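Local atomic coordinates of uncharacterized protein (Neosartorya fumigata, PDB entry 5J5L), a protein that binds the lipid arachidonic acid within a bundle of helices and is probably a cell-wall antigen recognised by the host's antibodies. Residues S11-D16 with Q42-D47; Q22-F27 with D85-K90; D47-T52 with Q111-A116; A64-V69 with I124-D129. All blocks are in the same frame, centred on the assembly; numbering follows the deposited sequence.

Contact 1 (S11-D16 with Q42-D47)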
loop_
_atom_site.group_PDB
_atom_site.type_symbol
_atom_site.label_atom_id
_atom_site.label_comp_id
_atom_site.label_asym_id
_atom_site.label_seq_id
_atom_site.Cartn_x
_atom_site.Cartn_y
_atom_site.Cartn_z
ATOM N N SER A 11 -4.646 9.070 3.631
ATOM C CA SER A 11 -6.071 8.720 3.665
ATOM C C SER A 11 -6.555 8.262 2.289
ATOM O O SER A 11 -7.328 7.314 2.169
ATOM C CB SER A 11 -6.895 9.910 4.122
ATOM O OG SER A 11 -8.256 9.562 4.306
ATOM N N THR A 12 -6.095 8.951 1.254
ATOM C CA THR A 12 -6.428 8.592 -0.126
ATOM C C THR A 12 -5.925 7.173 -0.427
ATOM O O THR A 12 -6.618 6.359 -1.049
ATOM C CB THR A 12 -5.832 9.627 -1.104
ATOM O OG1 THR A 12 -6.467 10.903 -0.907
ATOM C CG2 THR A 12 -6.021 9.202 -2.556
ATOM N N ILE A 13 -4.719 6.871 0.021
ATOM C CA ILE A 13 -4.173 5.518 -0.114
ATOM C C ILE A 13 -5.073 4.491 0.598
ATOM O O ILE A 13 -5.404 3.440 0.024
ATOM C CB ILE A 13 -2.717 5.450 0.398
ATOM C CG1 ILE A 13 -1.807 6.260 -0.538
ATOM C CG2 ILE A 13 -2.244 4.009 0.517
ATOM C CD1 ILE A 13 -0.484 6.669 0.079
ATOM N N LYS A 14 -5.477 4.810 1.819
ATOM C CA LYS A 14 -6.358 3.926 2.590
ATOM C C LYS A 14 -7.638 3.655 1.810
ATOM O O LYS A 14 -8.086 2.507 1.682
ATOM C CB LYS A 14 -6.705 4.568 3.936
ATOM C CG LYS A 14 -7.417 3.638 4.908
ATOM C CD LYS A 14 -7.760 4.389 6.184
ATOM C CE LYS A 14 -8.201 3.468 7.304
ATOM N NZ LYS A 14 -7.039 2.959 8.088
ATOM N N THR A 15 -8.239 4.716 1.291
ATOM C CA THR A 15 -9.449 4.564 0.486
ATOM C C THR A 15 -9.219 3.681 -0.740
ATOM O O THR A 15 -10.025 2.777 -1.011
ATOM C CB THR A 15 -10.026 5.940 0.119
ATOM O OG1 THR A 15 -10.301 6.627 1.335
ATOM C CG2 THR A 15 -11.314 5.803 -0.676
ATOM N N ASP A 16 -8.107 3.899 -1.455
ATOM C CA ASP A 16 -7.754 3.083 -2.621
ATOM C C ASP A 16 -7.672 1.598 -2.268
ATOM O O ASP A 16 -8.190 0.751 -3.000
ATOM C CB ASP A 16 -6.389 3.476 -3.193
ATOM C CG ASP A 16 -6.343 4.873 -3.801
ATOM O OD1 ASP A 16 -7.390 5.462 -4.212
ATOM O OD2 ASP A 16 -5.190 5.377 -3.930
ATOM N N GLN A 42 -3.636 0.966 -10.310
ATOM C CA GLN A 42 -2.729 1.952 -10.908
ATOM C C GLN A 42 -2.907 3.317 -10.241
ATOM O O GLN A 42 -1.926 4.055 -10.054
ATOM C CB GLN A 42 -2.927 2.021 -12.413
ATOM C CG GLN A 42 -2.377 0.788 -13.120
ATOM C CD GLN A 42 -0.858 0.809 -13.225
ATOM O OE1 GLN A 42 -0.158 0.050 -12.543
ATOM N NE2 GLN A 42 -0.346 1.685 -14.058
ATOM N N GLN A 43 -4.151 3.634 -9.874
ATOM C CA GLN A 43 -4.433 4.833 -9.061
ATOM C C GLN A 43 -3.712 4.738 -7.719
ATOM O O GLN A 43 -3.109 5.714 -7.247
ATOM C CB GLN A 43 -5.933 5.003 -8.847
ATOM C CG GLN A 43 -6.315 6.348 -8.236
ATOM C CD GLN A 43 -5.824 7.535 -9.057
ATOM O OE1 GLN A 43 -6.140 7.668 -10.239
ATOM N NE2 GLN A 43 -5.042 8.415 -8.424
ATOM N N LEU A 44 -3.758 3.557 -7.114
ATOM C CA LEU A 44 -3.072 3.313 -5.847
ATOM C C LEU A 44 -1.571 3.557 -5.992
ATOM O O LEU A 44 -0.970 4.252 -5.170
ATOM C CB LEU A 44 -3.345 1.895 -5.331
ATOM C CG LEU A 44 -2.580 1.402 -4.099
ATOM C CD1 LEU A 44 -2.729 2.362 -2.931
ATOM C CD2 LEU A 44 -3.021 0.003 -3.711
ATOM N N GLU A 45 -0.970 3.001 -7.041
ATOM C CA GLU A 45 0.457 3.242 -7.305
ATOM C C GLU A 45 0.783 4.740 -7.384
ATOM O O GLU A 45 1.743 5.215 -6.770
ATOM C CB GLU A 45 0.909 2.541 -8.590
ATOM C CG GLU A 45 0.969 1.021 -8.515
ATOM C CD GLU A 45 1.694 0.387 -9.703
ATOM O OE1 GLU A 45 2.403 1.087 -10.443
ATOM O OE2 GLU A 45 1.563 -0.834 -9.912
ATOM N N SER A 46 -0.039 5.479 -8.126
ATOM C CA SER A 46 0.138 6.912 -8.301
ATOM C C SER A 46 0.026 7.642 -6.960
ATOM O O SER A 46 0.799 8.557 -6.675
ATOM C CB SER A 46 -0.924 7.448 -9.267
ATOM O OG SER A 46 -0.724 8.813 -9.562
ATOM N N ASP A 47 -0.968 7.253 -6.174
ATOM C CA ASP A 47 -1.219 7.879 -4.874
ATOM C C ASP A 47 -0.093 7.610 -3.870
ATOM O O ASP A 47 0.247 8.499 -3.072
ATOM C CB ASP A 47 -2.589 7.439 -4.334
ATOM C CG ASP A 47 -3.767 8.017 -5.165
ATOM O OD1 ASP A 47 -3.586 9.043 -5.857
ATOM O OD2 ASP A 47 -4.880 7.449 -5.119
#
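The carboxylate of Asp47 is met by Asp16 across the contact and by Gln43 from its own helix. Asp16 OD2 lies 2.4 Å from Asp47 OD2, a spacing so short that one of the acids probably holds a proton. The two carboxylate planes are only 15° apart, although the side chains that carry them cross at about a right angle. With CG of Asp16 set beside its own backbone N and opposite the carbonyl carbon (chi1 -67°), the acid lies over the neighbouring helix, its OD2 3.5 Å from Leu44 CA.

Gln43 stands one turn before Asp47. Its NE2 donates to Asp47 OD1 at 3.0 Å, arriving from above the carboxylate plane, and makes a weak, longer bond to OD2. Glutamine suits this place because its reach spans a helical turn and its N-H may help to offset the remaining negative charge.

The segments belong to consecutive helices, 3-26 and 31-56, which form an antiparallel helical hairpin; their local directions differ by 162° and the axes come within 9.4 Å. On the inner side the contact is made by branched aliphatic side chains. Ile13 CG2 meets Leu44 CD1 at 3.9 Å, and Ile13 CD1 rests against Asp47 O. Leu76 of helix 63-89 also touches Ile13, while Leu44 lies about 4 Å from the bound arachidonic acid. At the outer edge, Thr12 CG2 lies 3.3 Å from Asp47 OD2.

Contact 2 (Q22-F27 with D85-K90). With ACD (arachidonic acid), chain B.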
loop_
_atom_site.group_PDB
_atom_site.type_symbol
_atom_site.label_atom_id
_atom_site.label_comp_id
_atom_site.label_asym_id
_atom_site.label_seq_id
_atom_site.Cartn_x
_atom_site.Cartn_y
_atom_site.Cartn_z
ATOM N N GLN A 22 -12.594 -4.544 -2.091
ATOM C CA GLN A 22 -13.963 -4.755 -2.564
ATOM C C GLN A 22 -14.000 -5.421 -3.939
ATOM O O GLN A 22 -14.827 -6.331 -4.178
ATOM C CB GLN A 22 -14.739 -3.435 -2.588
ATOM C CG GLN A 22 -15.128 -2.901 -1.224
ATOM C CD GLN A 22 -15.875 -1.580 -1.321
ATOM O OE1 GLN A 22 -15.417 -0.635 -1.969
ATOM N NE2 GLN A 22 -17.030 -1.510 -0.678
ATOM N N HIS A 23 -13.133 -4.973 -4.843
ATOM C CA HIS A 23 -12.985 -5.610 -6.152
ATOM C C HIS A 23 -12.589 -7.071 -6.007
ATOM O O HIS A 23 -13.200 -7.945 -6.636
ATOM C CB HIS A 23 -11.962 -4.893 -7.033
ATOM C CG HIS A 23 -12.489 -3.644 -7.659
ATOM N ND1 HIS A 23 -13.051 -3.626 -8.914
ATOM C CD2 HIS A 23 -12.540 -2.371 -7.206
ATOM C CE1 HIS A 23 -13.447 -2.399 -9.200
ATOM N NE2 HIS A 23 -13.133 -1.613 -8.185
ATOM N N PHE A 24 -11.580 -7.337 -5.178
ATOM C CA PHE A 24 -11.088 -8.710 -5.010
ATOM C C PHE A 24 -12.178 -9.651 -4.544
ATOM O O PHE A 24 -12.332 -10.741 -5.090
ATOM C CB PHE A 24 -9.916 -8.806 -4.034
ATOM C CG PHE A 24 -8.720 -7.967 -4.410
ATOM C CD1 PHE A 24 -8.452 -7.637 -5.725
ATOM C CD2 PHE A 24 -7.869 -7.524 -3.430
ATOM C CE1 PHE A 24 -7.352 -6.864 -6.063
ATOM C CE2 PHE A 24 -6.767 -6.760 -3.754
ATOM C CZ PHE A 24 -6.515 -6.419 -5.069
ATOM N N ASN A 25 -12.962 -9.211 -3.570
ATOM C CA ASN A 25 -14.005 -10.049 -2.982
ATOM C C ASN A 25 -15.142 -10.382 -3.952
ATOM O O ASN A 25 -15.812 -11.412 -3.796
ATOM C CB ASN A 25 -14.539 -9.397 -1.707
ATOM C CG ASN A 25 -13.526 -9.425 -0.576
ATOM O OD1 ASN A 25 -12.691 -10.329 -0.498
ATOM N ND2 ASN A 25 -13.622 -8.467 0.322
ATOM N N GLU A 26 -15.321 -9.544 -4.977
ATOM C CA GLU A 26 -16.290 -9.784 -6.044
ATOM C C GLU A 26 -15.743 -10.521 -7.272
ATOM O O GLU A 26 -16.525 -10.866 -8.148
ATOM C CB GLU A 26 -16.870 -8.459 -6.554
ATOM C CG GLU A 26 -17.748 -7.710 -5.578
ATOM C CD GLU A 26 -18.085 -6.307 -6.067
ATOM O OE1 GLU A 26 -17.662 -5.933 -7.194
ATOM O OE2 GLU A 26 -18.758 -5.570 -5.312
ATOM N N PHE A 27 -14.430 -10.751 -7.347
ATOM C CA PHE A 27 -13.802 -11.280 -8.556
ATOM C C PHE A 27 -14.266 -12.698 -8.866
ATOM O O PHE A 27 -14.223 -13.583 -7.991
ATOM C CB PHE A 27 -12.283 -11.250 -8.409
ATOM C CG PHE A 27 -11.519 -11.625 -9.660
ATOM C CD1 PHE A 27 -11.812 -11.058 -10.883
ATOM C CD2 PHE A 27 -10.420 -12.485 -9.575
ATOM C CE1 PHE A 27 -11.085 -11.391 -12.009
ATOM C CE2 PHE A 27 -9.693 -12.825 -10.706
ATOM C CZ PHE A 27 -10.029 -12.276 -11.926
ATOM N N ASP A 85 -4.748 -10.634 1.647
ATOM C CA ASP A 85 -5.480 -11.879 1.924
ATOM C C ASP A 85 -6.584 -12.086 0.890
ATOM O O ASP A 85 -6.819 -13.202 0.435
ATOM C CB ASP A 85 -6.118 -11.877 3.321
ATOM C CG ASP A 85 -5.098 -12.071 4.459
ATOM O OD1 ASP A 85 -3.959 -12.493 4.184
ATOM O OD2 ASP A 85 -5.447 -11.817 5.640
ATOM N N ALA A 86 -7.261 -11.008 0.535
ATOM C CA ALA A 86 -8.412 -11.077 -0.382
ATOM C C ALA A 86 -8.033 -11.485 -1.796
ATOM O O ALA A 86 -8.745 -12.270 -2.413
ATOM C CB ALA A 86 -9.145 -9.753 -0.402
ATOM N N ILE A 87 -6.930 -10.947 -2.320
ATOM C CA ILE A 87 -6.457 -11.365 -3.647
ATOM C C ILE A 87 -5.884 -12.786 -3.620
ATOM O O ILE A 87 -6.137 -13.585 -4.537
ATOM C CB ILE A 87 -5.493 -10.343 -4.299
ATOM C CG1 ILE A 87 -5.160 -10.760 -5.743
ATOM C CG2 ILE A 87 -4.213 -10.157 -3.524
ATOM C CD1 ILE A 87 -6.350 -10.761 -6.664
ATOM N N VAL A 88 -5.166 -13.136 -2.549
ATOM C CA VAL A 88 -4.658 -14.498 -2.386
ATOM C C VAL A 88 -5.825 -15.516 -2.409
ATOM O O VAL A 88 -5.731 -16.578 -3.036
ATOM C CB VAL A 88 -3.835 -14.631 -1.089
ATOM C CG1 VAL A 88 -3.627 -16.085 -0.680
ATOM C CG2 VAL A 88 -2.488 -13.945 -1.270
ATOM N N ALA A 89 -6.919 -15.159 -1.733
ATOM C CA ALA A 89 -8.113 -16.011 -1.660
ATOM C C ALA A 89 -8.722 -16.275 -3.036
ATOM O O ALA A 89 -9.427 -17.280 -3.228
ATOM C CB ALA A 89 -9.157 -15.372 -0.739
ATOM N N LYS A 90 -8.456 -15.373 -3.976
ATOM C CA LYS A 90 -8.955 -15.503 -5.339
ATOM C C LYS A 90 -7.904 -16.026 -6.313
ATOM O O LYS A 90 -8.067 -15.877 -7.524
ATOM C CB LYS A 90 -9.472 -14.149 -5.815
ATOM C CG LYS A 90 -10.708 -13.663 -5.077
ATOM C CD LYS A 90 -11.956 -14.455 -5.467
ATOM C CE LYS A 90 -13.220 -13.873 -4.865
ATOM N NZ LYS A 90 -13.262 -13.981 -3.380
HETATM C C1 ACD B . -9.943 -8.284 -9.469
HETATM C C2 ACD B . -8.448 -8.260 -9.682
HETATM C C3 ACD B . -7.961 -9.635 -10.093
HETATM C C4 ACD B . -6.530 -9.564 -10.628
HETATM C C5 ACD B . -6.434 -8.539 -11.734
HETATM C C6 ACD B . -5.629 -7.462 -11.723
HETATM C C7 ACD B . -4.638 -7.156 -10.627
HETATM C C8 ACD B . -5.097 -6.027 -9.719
HETATM C C9 ACD B . -4.852 -5.988 -8.399
HETATM C C10 ACD B . -4.139 -7.069 -7.604
HETATM C C11 ACD B . -2.690 -6.719 -7.382
HETATM C C12 ACD B . -2.104 -6.464 -6.205
HETATM C C13 ACD B . -2.763 -6.436 -4.841
HETATM C C14 ACD B . -3.227 -5.004 -4.641
HETATM C C15 ACD B . -3.270 -4.374 -3.462
HETATM C C16 ACD B . -2.845 -5.010 -2.169
HETATM C C17 ACD B . -2.579 -3.919 -1.141
HETATM C C18 ACD B . -1.346 -3.104 -1.485
HETATM C C19 ACD B . -1.008 -2.132 -0.380
HETATM C C20 ACD B . -0.251 -0.915 -0.845
HETATM O O1 ACD B . -10.308 -8.569 -8.321
HETATM O O2 ACD B . -10.731 -8.005 -10.393
HETATM O O HOH W 1 -11.401 -12.530 -1.735
HETATM O O HOH W 2 -15.489 -13.461 -1.678
#
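Lys90 reaches across to the end of helix 3-26, beginning with a CB that sits at the edge of the Phe27 ring, 4.2 Å from Phe27 CD2. Its CG then passes 3.3 Å from Phe24 O. CD comes near Phe27 O, and CE lies 3.3 Å from Phe27 O and just as near Phe24 O. Bends at chi2 and chi4 (-72° and -66°) fold the chain round these carbonyls. NZ at the tip donates to two waters: one bridges to Asn25 OD1 and Ala86 O, the other to Asn25 O. A lysine suits a helix C-terminus, where the dipole's negative end probably favours a positive charge.

Deeper in, the two nearly parallel helices pack through Phe24. Ile87 CB stands over the centre of its ring, a CH-pi contact 3.8 Å from the centroid, while Ala86, small enough to allow close approach, touches Phe24 CB. The same ring presents its edge to the ligand, with CD1 3.3 Å from O1 of arachidonic acid. Phe27 lies with one face against C3 of the lipid.

Lys90 thus spends its charge on water-mediated links, while the lipid's carboxyl end lies against the two phenylalanine rings and makes no pairing with this ammonium.

Contact 3 (D47-T52 with Q111-A116)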
loop_
_atom_site.group_PDB
_atom_site.type_symbol
_atom_site.label_atom_id
_atom_site.label_comp_id
_atom_site.label_asym_id
_atom_site.label_seq_id
_atom_site.Cartn_x
_atom_site.Cartn_y
_atom_site.Cartn_z
ATOM N N ASP A 47 -0.968 7.253 -6.174
ATOM C CA ASP A 47 -1.219 7.879 -4.874
ATOM C C ASP A 47 -0.093 7.610 -3.870
ATOM O O ASP A 47 0.247 8.499 -3.072
ATOM C CB ASP A 47 -2.589 7.439 -4.334
ATOM C CG ASP A 47 -3.767 8.017 -5.165
ATOM O OD1 ASP A 47 -3.586 9.043 -5.857
ATOM O OD2 ASP A 47 -4.880 7.449 -5.119
ATOM N N ILE A 48 0.499 6.424 -3.920
ATOM C CA ILE A 48 1.638 6.115 -3.053
ATOM C C ILE A 48 2.822 6.991 -3.474
ATOM O O ILE A 48 3.482 7.593 -2.632
ATOM C CB ILE A 48 2.025 4.615 -3.108
ATOM C CG1 ILE A 48 0.924 3.738 -2.469
ATOM C CG2 ILE A 48 3.358 4.375 -2.400
ATOM C CD1 ILE A 48 1.010 2.276 -2.799
ATOM N N ASP A 49 3.078 7.055 -4.774
ATOM C CA ASP A 49 4.170 7.878 -5.307
ATOM C C ASP A 49 3.956 9.358 -4.977
ATOM O O ASP A 49 4.922 10.065 -4.676
ATOM C CB ASP A 49 4.333 7.675 -6.812
ATOM C CG ASP A 49 4.960 6.322 -7.160
ATOM O OD1 ASP A 49 5.485 5.638 -6.247
ATOM O OD2 ASP A 49 4.925 5.938 -8.341
ATOM N N GLN A 50 2.696 9.815 -4.979
ATOM C CA GLN A 50 2.398 11.201 -4.605
ATOM C C GLN A 50 2.749 11.454 -3.138
ATOM O O GLN A 50 3.352 12.485 -2.810
ATOM C CB GLN A 50 0.927 11.536 -4.870
ATOM C CG GLN A 50 0.528 12.961 -4.477
ATOM C CD GLN A 50 1.246 14.015 -5.297
ATOM O OE1 GLN A 50 2.027 14.805 -4.766
ATOM N NE2 GLN A 50 1.003 14.020 -6.600
ATOM N N ALA A 51 2.361 10.525 -2.267
ATOM C CA ALA A 51 2.693 10.603 -0.837
ATOM C C ALA A 51 4.214 10.666 -0.615
ATOM O O ALA A 51 4.702 11.480 0.177
ATOM C CB ALA A 51 2.093 9.437 -0.074
ATOM N N THR A 52 4.950 9.812 -1.329
ATOM C CA THR A 52 6.411 9.824 -1.265
ATOM C C THR A 52 6.984 11.189 -1.664
ATOM O O THR A 52 7.850 11.750 -0.970
ATOM C CB THR A 52 6.983 8.724 -2.172
ATOM O OG1 THR A 52 6.495 7.456 -1.733
ATOM C CG2 THR A 52 8.490 8.712 -2.127
ATOM N N GLN A 111 5.052 -3.078 -3.495
ATOM C CA GLN A 111 6.023 -3.250 -2.430
ATOM C C GLN A 111 7.136 -2.203 -2.584
ATOM O O GLN A 111 7.508 -1.555 -1.606
ATOM C CB GLN A 111 6.621 -4.644 -2.378
ATOM C CG GLN A 111 7.558 -4.769 -1.187
ATOM C CD GLN A 111 8.019 -6.164 -0.885
ATOM O OE1 GLN A 111 8.016 -7.044 -1.738
ATOM N NE2 GLN A 111 8.456 -6.364 0.348
ATOM N N SER A 112 7.689 -2.061 -3.790
ATOM C CA SER A 112 8.756 -1.087 -4.017
ATOM C C SER A 112 8.320 0.328 -3.644
ATOM O O SER A 112 9.053 1.083 -2.955
ATOM C CB SER A 112 9.199 -1.125 -5.484
ATOM O OG SER A 112 10.245 -0.205 -5.722
ATOM N N LYS A 113 7.140 0.695 -4.116
ATOM C CA LYS A 113 6.626 2.051 -3.916
ATOM C C LYS A 113 6.272 2.301 -2.444
ATOM O O LYS A 113 6.535 3.393 -1.917
ATOM C CB LYS A 113 5.443 2.328 -4.847
ATOM C CG LYS A 113 5.820 2.374 -6.318
ATOM C CD LYS A 113 4.596 2.510 -7.207
ATOM C CE LYS A 113 4.994 2.457 -8.675
ATOM N NZ LYS A 113 5.950 3.536 -9.042
ATOM N N THR A 114 5.714 1.289 -1.787
ATOM C CA THR A 114 5.382 1.393 -0.355
ATOM C C THR A 114 6.668 1.489 0.490
ATOM O O THR A 114 6.749 2.276 1.445
ATOM C CB THR A 114 4.548 0.197 0.106
ATOM O OG1 THR A 114 3.341 0.154 -0.664
ATOM C CG2 THR A 114 4.199 0.302 1.612
ATOM N N ASP A 115 7.673 0.703 0.130
ATOM C CA ASP A 115 8.958 0.779 0.831
ATOM C C ASP A 115 9.578 2.181 0.705
ATOM O O ASP A 115 10.144 2.714 1.675
ATOM C CB ASP A 115 9.913 -0.291 0.308
ATOM C CG ASP A 115 9.530 -1.691 0.755
ATOM O OD1 ASP A 115 8.644 -1.802 1.626
ATOM O OD2 ASP A 115 10.107 -2.675 0.244
ATOM N N ALA A 116 9.476 2.782 -0.487
ATOM C CA ALA A 116 10.013 4.116 -0.708
ATOM C C ALA A 116 9.267 5.135 0.141
ATOM O O ALA A 116 9.880 6.062 0.696
ATOM C CB ALA A 116 9.929 4.497 -2.184
HETATM O O HOH W 3 6.714 5.609 -3.810
#
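Ile48 packs tightly against helix 100-124: its CG2 lies 3.4 Å from Lys113 O and 3.8 Å from Lys113 CB. The other branch of the isoleucine carries CD1 to Thr114, at 3.8 Å from Thr114 OG1, the two side chains meeting obliquely. That hydroxyl is itself hydrogen-bonded to Leu110 O one turn back, which satisfies it and helps explain how a buried threonine is tolerated here. Ile48 and Thr114 both line the arachidonic acid pocket.

The segments lie on helices 31-56 and 100-124, non-consecutive members of the helical bundle. They run nearly parallel, at 22° locally, with axes 9.0 Å apart.

On the more exposed side the contact is polar. Lys113 passes Asp49 at a slant, its CG 3.3 Å from Asp49 OD1, and the extended chain turns only at its last torsion (chi4 -59°), bringing NZ to the syn lone pair of Asp49 OD2. Lys113 NZ and Asp49 OD2 form a salt bridge 2.7 Å long. A long, flexible lysine is well fitted to it: methylenes lie beside the carboxylate and the ammonium reaches it at the end of the chain.

Further along, the contact is looser, Thr52 OG1 being 4.1 Å from the backbone Lys113 O. A water mediates here, accepting from Thr52 OG1 at 2.8 Å and donating to Asp49 OD1 and to Lys113 O. Beyond it, the small methyl of Ala116 only grazes Thr52 CG2.

Contact 4 (A64-V69 with I124-D129)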
loop_
_atom_site.group_PDB
_atom_site.type_symbol
_atom_site.label_atom_id
_atom_site.label_comp_id
_atom_site.label_asym_id
_atom_site.label_seq_id
_atom_site.Cartn_x
_atom_site.Cartn_y
_atom_site.Cartn_z
ATOM N N ALA A 64 3.878 16.104 17.442
ATOM C CA ALA A 64 2.473 15.773 17.191
ATOM C C ALA A 64 2.267 15.315 15.749
ATOM O O ALA A 64 1.561 14.337 15.493
ATOM C CB ALA A 64 1.579 16.966 17.511
ATOM N N ASP A 65 2.897 16.004 14.805
ATOM C CA ASP A 65 2.766 15.625 13.390
ATOM C C ASP A 65 3.427 14.283 13.081
ATOM O O ASP A 65 2.906 13.490 12.293
ATOM C CB ASP A 65 3.323 16.715 12.466
ATOM C CG ASP A 65 2.430 17.955 12.398
ATOM O OD1 ASP A 65 1.265 17.908 12.840
ATOM O OD2 ASP A 65 2.888 18.994 11.878
ATOM N N SER A 66 4.583 14.043 13.685
ATOM C CA SER A 66 5.244 12.760 13.576
ATOM C C SER A 66 4.330 11.634 14.076
ATOM O O SER A 66 4.189 10.590 13.417
ATOM C CB SER A 66 6.550 12.781 14.358
ATOM O OG SER A 66 7.249 11.565 14.190
ATOM N N THR A 67 3.677 11.851 15.212
ATOM C CA THR A 67 2.761 10.839 15.753
ATOM C C THR A 67 1.616 10.616 14.768
ATOM O O THR A 67 1.238 9.473 14.467
ATOM C CB THR A 67 2.198 11.263 17.128
ATOM O OG1 THR A 67 3.277 11.368 18.057
ATOM C CG2 THR A 67 1.179 10.257 17.648
ATOM N N SER A 68 1.080 11.713 14.244
ATOM C CA SER A 68 -0.038 11.629 13.311
ATOM C C SER A 68 0.361 10.837 12.060
ATOM O O SER A 68 -0.360 9.935 11.649
ATOM C CB SER A 68 -0.554 13.019 12.927
ATOM O OG SER A 68 -1.129 13.715 14.031
ATOM N N VAL A 69 1.514 11.148 11.470
ATOM C CA VAL A 69 1.948 10.464 10.236
ATOM C C VAL A 69 2.277 8.995 10.527
ATOM O O VAL A 69 1.880 8.095 9.780
ATOM C CB VAL A 69 3.129 11.220 9.594
ATOM C CG1 VAL A 69 3.821 10.390 8.539
ATOM C CG2 VAL A 69 2.642 12.541 9.011
ATOM N N ILE A 124 11.631 11.965 8.056
ATOM C CA ILE A 124 11.084 13.176 8.672
ATOM C C ILE A 124 10.416 12.966 10.034
ATOM O O ILE A 124 10.082 13.933 10.722
ATOM C CB ILE A 124 10.137 13.918 7.705
ATOM C CG1 ILE A 124 8.919 13.061 7.343
ATOM C CG2 ILE A 124 10.911 14.348 6.463
ATOM C CD1 ILE A 124 7.919 13.802 6.484
ATOM N N ALA A 125 10.239 11.717 10.428
ATOM C CA ALA A 125 9.703 11.386 11.741
ATOM C C ALA A 125 10.725 11.610 12.866
ATOM O O ALA A 125 11.942 11.703 12.632
ATOM C CB ALA A 125 9.238 9.943 11.749
ATOM N N THR A 126 10.227 11.672 14.100
ATOM C CA THR A 126 11.100 11.680 15.265
ATOM C C THR A 126 11.891 10.365 15.335
ATOM O O THR A 126 11.519 9.356 14.723
ATOM C CB THR A 126 10.324 11.888 16.590
ATOM O OG1 THR A 126 9.455 10.774 16.821
ATOM C CG2 THR A 126 9.505 13.162 16.556
ATOM N N ALA A 127 13.004 10.394 16.062
ATOM C CA ALA A 127 13.863 9.220 16.162
ATOM C C ALA A 127 13.085 7.993 16.642
ATOM O O ALA A 127 13.215 6.909 16.077
ATOM C CB ALA A 127 15.037 9.495 17.086
ATOM N N THR A 128 12.262 8.177 17.668
ATOM C CA THR A 128 11.425 7.092 18.181
ATOM C C THR A 128 10.393 6.611 17.152
ATOM O O THR A 128 10.226 5.406 16.932
ATOM C CB THR A 128 10.707 7.526 19.471
ATOM O OG1 THR A 128 11.683 7.765 20.485
ATOM C CG2 THR A 128 9.744 6.441 19.958
ATOM N N ASP A 129 9.701 7.552 16.521
ATOM C CA ASP A 129 8.678 7.194 15.545
ATOM C C ASP A 129 9.269 6.483 14.322
ATOM O O ASP A 129 8.614 5.622 13.726
ATOM C CB ASP A 129 7.890 8.434 15.098
ATOM C CG ASP A 129 6.885 8.908 16.140
ATOM O OD1 ASP A 129 6.600 8.166 17.103
ATOM O OD2 ASP A 129 6.378 10.046 16.004
HETATM O O HOH W 4 4.314 8.870 18.416
HETATM O O HOH W 5 6.190 11.882 18.145
#
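Ser66 OG reaches into the turn before helix 127-150 and serves two partners there. It donates to Asp129 OD2 over a short 2.5 Å, using the anti lone pair of that oxygen, and it accepts from Thr126 N at 3.0 Å along a nearly straight path (169°). Its torsion explains the reach: OG extends opposite the backbone N (chi1 -176°), out from helix 63-89 and between the two partners. Serine suits the place: its short hydroxyl can both donate and accept, and Ala125 CB packs 3.5 Å from Ser66 OG.

Thr126 is the N-cap of helix 127-150. Its OG1 occupies the position between its own N and carbonyl carbon (chi1 65°), from which it accepts Asp129 N at 3.2 Å. The methyl branch, CG2, is thereby directed toward Ser66 and lies 3.7 Å from Ser66 CB. In a full capping box the carboxylate of Asp129 would take the N-H of Thr126 directly; here the hydroxyl of Ser66 stands between them as a relay.

On the solvent side two waters bridge Thr67 OG1 to Asp129, one donating to OD1 and the other to OD2. Thr67 OG1 is also bonded to Ala63 O in its own helix.

Helix 63-89 thus lends a hydroxyl to the N-terminal cap of helix 127-150. Asp129, drawing bonds from serine and water close to a helix N-terminus, is probably stabilised as the charged carboxylate.

From the N terminus, contact 1 closes the first loop, pairing helix 3-26 with helix 31-56. Contact 2 opens before that loop is shut and ends at residue 90, so the two cross; it joins helix 3-26 to helix 63-89. Contact 3 starts at Asp47, which it shares with contact 1, and runs to helix 100-124, in series with contact 1 but crossing contact 2. Contact 4 crosses contacts 2 and 3, tying helix 63-89 to the start of helix 127-150. Contacts 1 and 3 touch in the middle of the bundle, whereas contacts 2 and 4, with centres about 33 Å apart, lie on opposite sides of its centre.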